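Local structure of cutinase-like protein (Cryptococcus sp., 2CZQ) at residues A[29-32]-A[33-36]; A[189-192]-A[193-196]; A[178-181]-A[182-185]. The protein probably hydrolyses carboxylic esters, acting as a cutinase-like enzyme with the alpha/beta hydrolase fold. All blocks are in the same frame, centred on the assembly; numbering follows the deposited sequence.

Contact 1: A[29-32]-A[33-36]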
# COMPACT_ATOMS: atom_id res chain seq x y z
N THR A 29 10.44 -8.21 -1.56
CA THR A 29 11.44 -8.30 -0.51
C THR A 29 10.84 -8.06 0.86
O THR A 29 10.99 -8.89 1.76
CB THR A 29 12.59 -7.35 -0.80
OG1 THR A 29 13.30 -7.86 -1.94
CG2 THR A 29 13.63 -7.36 0.33
N MET A 30 10.11 -6.96 1.03
CA MET A 30 9.55 -6.68 2.35
C MET A 30 8.63 -7.81 2.80
O MET A 30 8.61 -8.15 3.98
CB MET A 30 8.84 -5.33 2.40
CG MET A 30 7.55 -5.22 1.61
SD MET A 30 6.84 -3.57 1.65
CE MET A 30 7.98 -2.67 0.59
N ASN A 31 7.88 -8.40 1.87
CA ASN A 31 6.95 -9.45 2.26
C ASN A 31 7.64 -10.74 2.65
O ASN A 31 7.16 -11.44 3.54
CB ASN A 31 5.87 -9.65 1.20
CG ASN A 31 4.89 -8.51 1.18
OD1 ASN A 31 4.91 -7.66 2.06
ND2 ASN A 31 4.00 -8.51 0.19
N SER A 32 8.77 -11.04 2.02
CA SER A 32 9.61 -12.13 2.48
C SER A 32 10.09 -11.86 3.92
O SER A 32 10.15 -12.77 4.74
CB SER A 32 10.77 -12.40 1.52
OG SER A 32 11.79 -11.42 1.63
N GLN A 33 10.41 -10.61 4.22
CA GLN A 33 10.86 -10.24 5.56
C GLN A 33 9.74 -10.32 6.59
O GLN A 33 9.93 -10.83 7.70
CB GLN A 33 11.45 -8.83 5.57
CG GLN A 33 12.70 -8.65 4.74
CD GLN A 33 13.24 -7.26 4.91
OE1 GLN A 33 14.10 -7.03 5.77
NE2 GLN A 33 12.73 -6.32 4.14
N ILE A 34 8.56 -9.81 6.24
CA ILE A 34 7.43 -9.78 7.16
C ILE A 34 7.00 -11.19 7.51
O ILE A 34 6.83 -11.53 8.68
CB ILE A 34 6.25 -8.98 6.57
CG1 ILE A 34 6.61 -7.51 6.35
CG2 ILE A 34 5.01 -9.10 7.47
CD1 ILE A 34 5.79 -6.85 5.25
N THR A 35 6.81 -12.02 6.48
CA THR A 35 6.33 -13.39 6.72
C THR A 35 7.37 -14.25 7.44
O THR A 35 6.99 -15.18 8.14
CB THR A 35 5.84 -14.08 5.43
OG1 THR A 35 6.88 -14.09 4.44
CG2 THR A 35 4.65 -13.33 4.82
N ALA A 36 8.65 -13.94 7.27
CA ALA A 36 9.69 -14.63 8.03
C ALA A 36 9.72 -14.18 9.48
O ALA A 36 10.09 -14.96 10.37
CB ALA A 36 11.06 -14.43 7.38
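The amide of Gln33 has Thr29 CG2 towards one face, 4.1 Å from NE2, while the other face takes CB of Tyr194 from helix 187-200. Beside the same NE2 lies Met30 CA, at 3.7 Å. The Gln33 side chain is extended beyond CG (chi2 -175°), running back along the helix over the turn before it, with CG resting 3.4 Å from Thr29 O. The amide of Asn31 meets Ile34 differently: the two side chains lie side by side and point the same way, and the methyl Ile34 CD1 comes up to Asn31 OD1 at 3.4 Å. The buried amide is held at both ends, OD1 accepting from Gln82 and ND2 donating to Gln23, which should fix its rotation. Ile34 CG1 also sits close over the backbone, 3.2 Å from Met30 O, and its methyl only loosely approaches Met30 CG. On the next carbonyl, two donors of one residue converge: Asn31 O takes Thr35 N in a nearly straight bond (168°) and Thr35 OG1 at 2.8 Å. That hydroxyl stands between its own backbone N and carbonyl carbon (chi1 56°), which turns it back onto the preceding turn. Contacts three and four residues apart are those of an alpha helix, here helix 28-37, which joins strands 9-14 and 41-45 in a beta-alpha-beta unit of the alpha/beta hydrolase fold.

Contact 2: A[189-192]-A[193-196]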
# COMPACT_ATOMS: atom_id res chain seq x y z
N VAL A 189 13.12 1.71 1.01
CA VAL A 189 11.71 1.42 0.81
C VAL A 189 11.33 0.04 1.36
O VAL A 189 10.36 -0.09 2.11
CB VAL A 189 11.33 1.52 -0.69
CG1 VAL A 189 9.90 1.07 -0.92
CG2 VAL A 189 11.52 2.94 -1.21
N GLN A 190 12.11 -0.97 0.99
CA GLN A 190 11.79 -2.34 1.39
C GLN A 190 11.87 -2.49 2.91
O GLN A 190 10.98 -3.07 3.53
CB GLN A 190 12.69 -3.36 0.69
CG GLN A 190 12.46 -3.44 -0.82
CD GLN A 190 11.02 -3.74 -1.18
OE1 GLN A 190 10.43 -4.67 -0.64
NE2 GLN A 190 10.45 -2.94 -2.07
N THR A 191 12.91 -1.93 3.51
CA THR A 191 13.08 -2.05 4.95
C THR A 191 11.98 -1.29 5.69
O THR A 191 11.41 -1.81 6.65
CB THR A 191 14.46 -1.56 5.37
OG1 THR A 191 15.45 -2.29 4.64
CG2 THR A 191 14.71 -1.88 6.85
N MET A 192 11.68 -0.08 5.24
CA MET A 192 10.62 0.70 5.85
C MET A 192 9.29 -0.04 5.79
O MET A 192 8.54 -0.03 6.77
CB MET A 192 10.53 2.04 5.13
CG MET A 192 9.61 3.06 5.73
SD MET A 192 9.97 4.70 5.08
CE MET A 192 10.01 4.43 3.29
N GLY A 193 9.00 -0.65 4.65
CA GLY A 193 7.75 -1.38 4.48
C GLY A 193 7.64 -2.59 5.38
O GLY A 193 6.57 -2.87 5.93
N TYR A 194 8.74 -3.32 5.53
CA TYR A 194 8.80 -4.47 6.42
C TYR A 194 8.61 -4.05 7.88
O TYR A 194 7.79 -4.62 8.59
CB TYR A 194 10.10 -5.27 6.18
CG TYR A 194 10.81 -5.73 7.43
CD1 TYR A 194 11.97 -5.09 7.86
CD2 TYR A 194 10.31 -6.78 8.20
CE1 TYR A 194 12.62 -5.49 9.02
CE2 TYR A 194 10.96 -7.19 9.35
CZ TYR A 194 12.11 -6.54 9.76
OH TYR A 194 12.73 -6.95 10.91
N LYS A 195 9.35 -3.03 8.32
CA LYS A 195 9.24 -2.58 9.70
C LYS A 195 7.85 -2.03 10.00
O LYS A 195 7.28 -2.31 11.06
CB LYS A 195 10.30 -1.54 10.03
CG LYS A 195 11.69 -2.11 10.10
CD LYS A 195 12.72 -1.15 10.66
CE LYS A 195 14.07 -1.84 10.72
NZ LYS A 195 15.13 -1.05 11.40
N PHE A 196 7.30 -1.27 9.05
CA PHE A 196 5.97 -0.69 9.18
C PHE A 196 4.94 -1.80 9.40
O PHE A 196 4.16 -1.76 10.35
CB PHE A 196 5.64 0.12 7.93
CG PHE A 196 4.22 0.61 7.86
CD1 PHE A 196 3.81 1.73 8.57
CD2 PHE A 196 3.29 -0.04 7.05
CE1 PHE A 196 2.51 2.20 8.48
CE2 PHE A 196 1.98 0.42 6.96
CZ PHE A 196 1.59 1.54 7.67
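Thr191 and Lys195 lie side by side one turn apart on the outer side of helix 187-200, a regular alpha helix near the C-terminus of this chain of alpha/beta hydrolase fold. Four successive i to i+4 backbone bonds hold this part of it. Gly193 N donates to Val189 O at 2.9 Å, Tyr194 N to Gln190 O and Phe196 N to Met192 O, and Lys195 N meets Thr191 O in the straightest of the four, with an N-H...O angle of 171°.

Carbon atoms crowd the same carbonyls. Tyr194 CD1 comes obliquely to 3.5 Å from Thr191 O, with the ring swung well off a staggered position (chi1 136°), and Lys195 CG lies 3.5 Å from that same oxygen. Phe196 CB approaches Met192 O to 3.1 Å.

The apolar side chains of the inner side turn to the sheet. Met192 and Phe196 both have CG anti to the backbone N (chi1 -172° for Met192). Both reach Leu158 of strand 157-160, where Met192 and Val189 also touch Val160, while Val189 meets Ile114 and Phe196 meets Phe112 on strand 108-114. Gly193 has no side chain, and the sulfur of Met30 packs against its CA.

Polar ends find partners elsewhere. Gln190 OE1 accepts from Met30 N and its NE2 donates to Gly26 O and Tyr183 O, satisfying both ends of this buried amide, and Thr191 OG1 turns back to Gln187 O, leaving the methyl for Lys195. The extended lysine runs alongside that methyl, pointing the same way, and Lys195 CE rests 3.9 Å from Thr191 CG2.

Contact 3: A[178-181]-A[182-185]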
# COMPACT_ATOMS: atom_id res chain seq x y z
N ALA A 178 12.87 6.41 -14.00
CA ALA A 178 13.59 5.44 -13.19
C ALA A 178 13.13 5.47 -11.74
O ALA A 178 13.06 4.43 -11.08
CB ALA A 178 15.08 5.66 -13.28
N GLN A 179 12.82 6.66 -11.25
CA GLN A 179 12.40 6.82 -9.86
C GLN A 179 11.10 6.06 -9.58
O GLN A 179 10.95 5.47 -8.51
CB GLN A 179 12.27 8.30 -9.52
CG GLN A 179 13.60 9.02 -9.40
CD GLN A 179 14.29 9.29 -10.73
OE1 GLN A 179 13.69 9.22 -11.80
NE2 GLN A 179 15.58 9.62 -10.66
N HIS A 180 10.18 6.04 -10.54
CA HIS A 180 8.94 5.28 -10.37
C HIS A 180 9.19 3.78 -10.36
O HIS A 180 8.40 3.03 -9.77
CB HIS A 180 7.92 5.60 -11.47
CG HIS A 180 6.56 5.05 -11.20
ND1 HIS A 180 5.85 5.38 -10.06
CD2 HIS A 180 5.77 4.19 -11.90
CE1 HIS A 180 4.69 4.75 -10.08
NE2 HIS A 180 4.61 4.03 -11.18
N LEU A 181 10.26 3.36 -11.03
CA LEU A 181 10.59 1.95 -11.18
C LEU A 181 11.54 1.45 -10.09
O LEU A 181 11.86 0.27 -10.05
CB LEU A 181 11.20 1.69 -12.56
CG LEU A 181 10.40 2.21 -13.77
CD1 LEU A 181 11.17 2.00 -15.06
CD2 LEU A 181 9.03 1.54 -13.85
N SER A 182 11.96 2.34 -9.19
CA SER A 182 13.04 2.07 -8.24
C SER A 182 12.63 1.21 -7.06
O SER A 182 13.46 0.52 -6.46
CB SER A 182 13.65 3.40 -7.73
OG SER A 182 12.71 4.10 -6.91
N TYR A 183 11.35 1.26 -6.71
CA TYR A 183 10.90 0.73 -5.42
C TYR A 183 11.26 -0.72 -5.12
O TYR A 183 11.63 -1.00 -3.98
CB TYR A 183 9.41 0.95 -5.22
CG TYR A 183 8.99 2.39 -5.32
CD1 TYR A 183 9.11 3.26 -4.25
CD2 TYR A 183 8.46 2.88 -6.51
CE1 TYR A 183 8.72 4.59 -4.35
CE2 TYR A 183 8.07 4.20 -6.63
CZ TYR A 183 8.20 5.05 -5.55
OH TYR A 183 7.81 6.37 -5.63
N PRO A 184 11.11 -1.65 -6.07
CA PRO A 184 11.37 -3.06 -5.76
C PRO A 184 12.74 -3.31 -5.14
O PRO A 184 12.86 -4.20 -4.30
CB PRO A 184 11.26 -3.74 -7.13
CG PRO A 184 10.27 -2.91 -7.86
CD PRO A 184 10.63 -1.49 -7.47
N SER A 185 13.75 -2.54 -5.55
CA SER A 185 15.10 -2.77 -5.07
C SER A 185 15.64 -1.68 -4.16
O SER A 185 16.79 -1.76 -3.72
CB SER A 185 16.04 -3.04 -6.23
OG SER A 185 15.84 -4.37 -6.68
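Gln179 O is gripped twice by Ser182. The hydroxyl OG of Ser182 lies 2.7 Å from Gln179 O, tilted 26° from the carbonyl plane, while Ser182 N adds a weak bond to Gln179 O of 3.4 Å. A chi1 of 69° puts OG between the residue's own backbone N and carbonyl carbon, from where it folds back over the last turn of helix 178-181. Here the regular pattern gives out: Ala178 O is close to Ser182 N but badly angled for a bond. Pro184 lacks an N-H to offer the helix, and its CD packs 3.4 Å from Leu181 O instead. The ring of Tyr183 meets the backbone edge-on, with His180 O near the ring plane and 3.3 Å from Tyr183 CD2; that carbonyl also accepts from Tyr84 OH. Tyr183 CE2 stands obliquely 4.3 Å from His180 ND1. The imidazole itself bonds to Ser85 through NE2 and to Asp165 through ND1, an arrangement consistent with the Ser-His-Asp catalytic triad of cutinases, Ser85 lying on what looks like the nucleophile elbow. Tyr183 OH bonds to the same Asp165 OD2 that His180 uses, and to Ala162 N, and may so position the aspartate as a second-shell residue. Past the proline, Ser185 N closes a turn by bonding to Ser182 O at 3.2 Å.

In the fold
Contacts 1 and 2 are neighbouring stretches of regular helix, their centres 9 Å apart, whereas contact 3 lies where a short helix breaks down. All three are partly buried; contact 2 sits nearest the chain's centre, its own centre about 11 Å from it against 15 Å for the others. The inner side of contact 2 is apolar against the sheet, while contact 1 sets a hydrogen-bonded asparagine among its apolar Met30 and Ile34, and contact 3 places a histidine and a tyrosine around the probable catalytic site. Gln190 ties helix 28-37 to the 182-185 loop; contacts 1 and 3 approach to about 4 Å at their nearest atoms without touching.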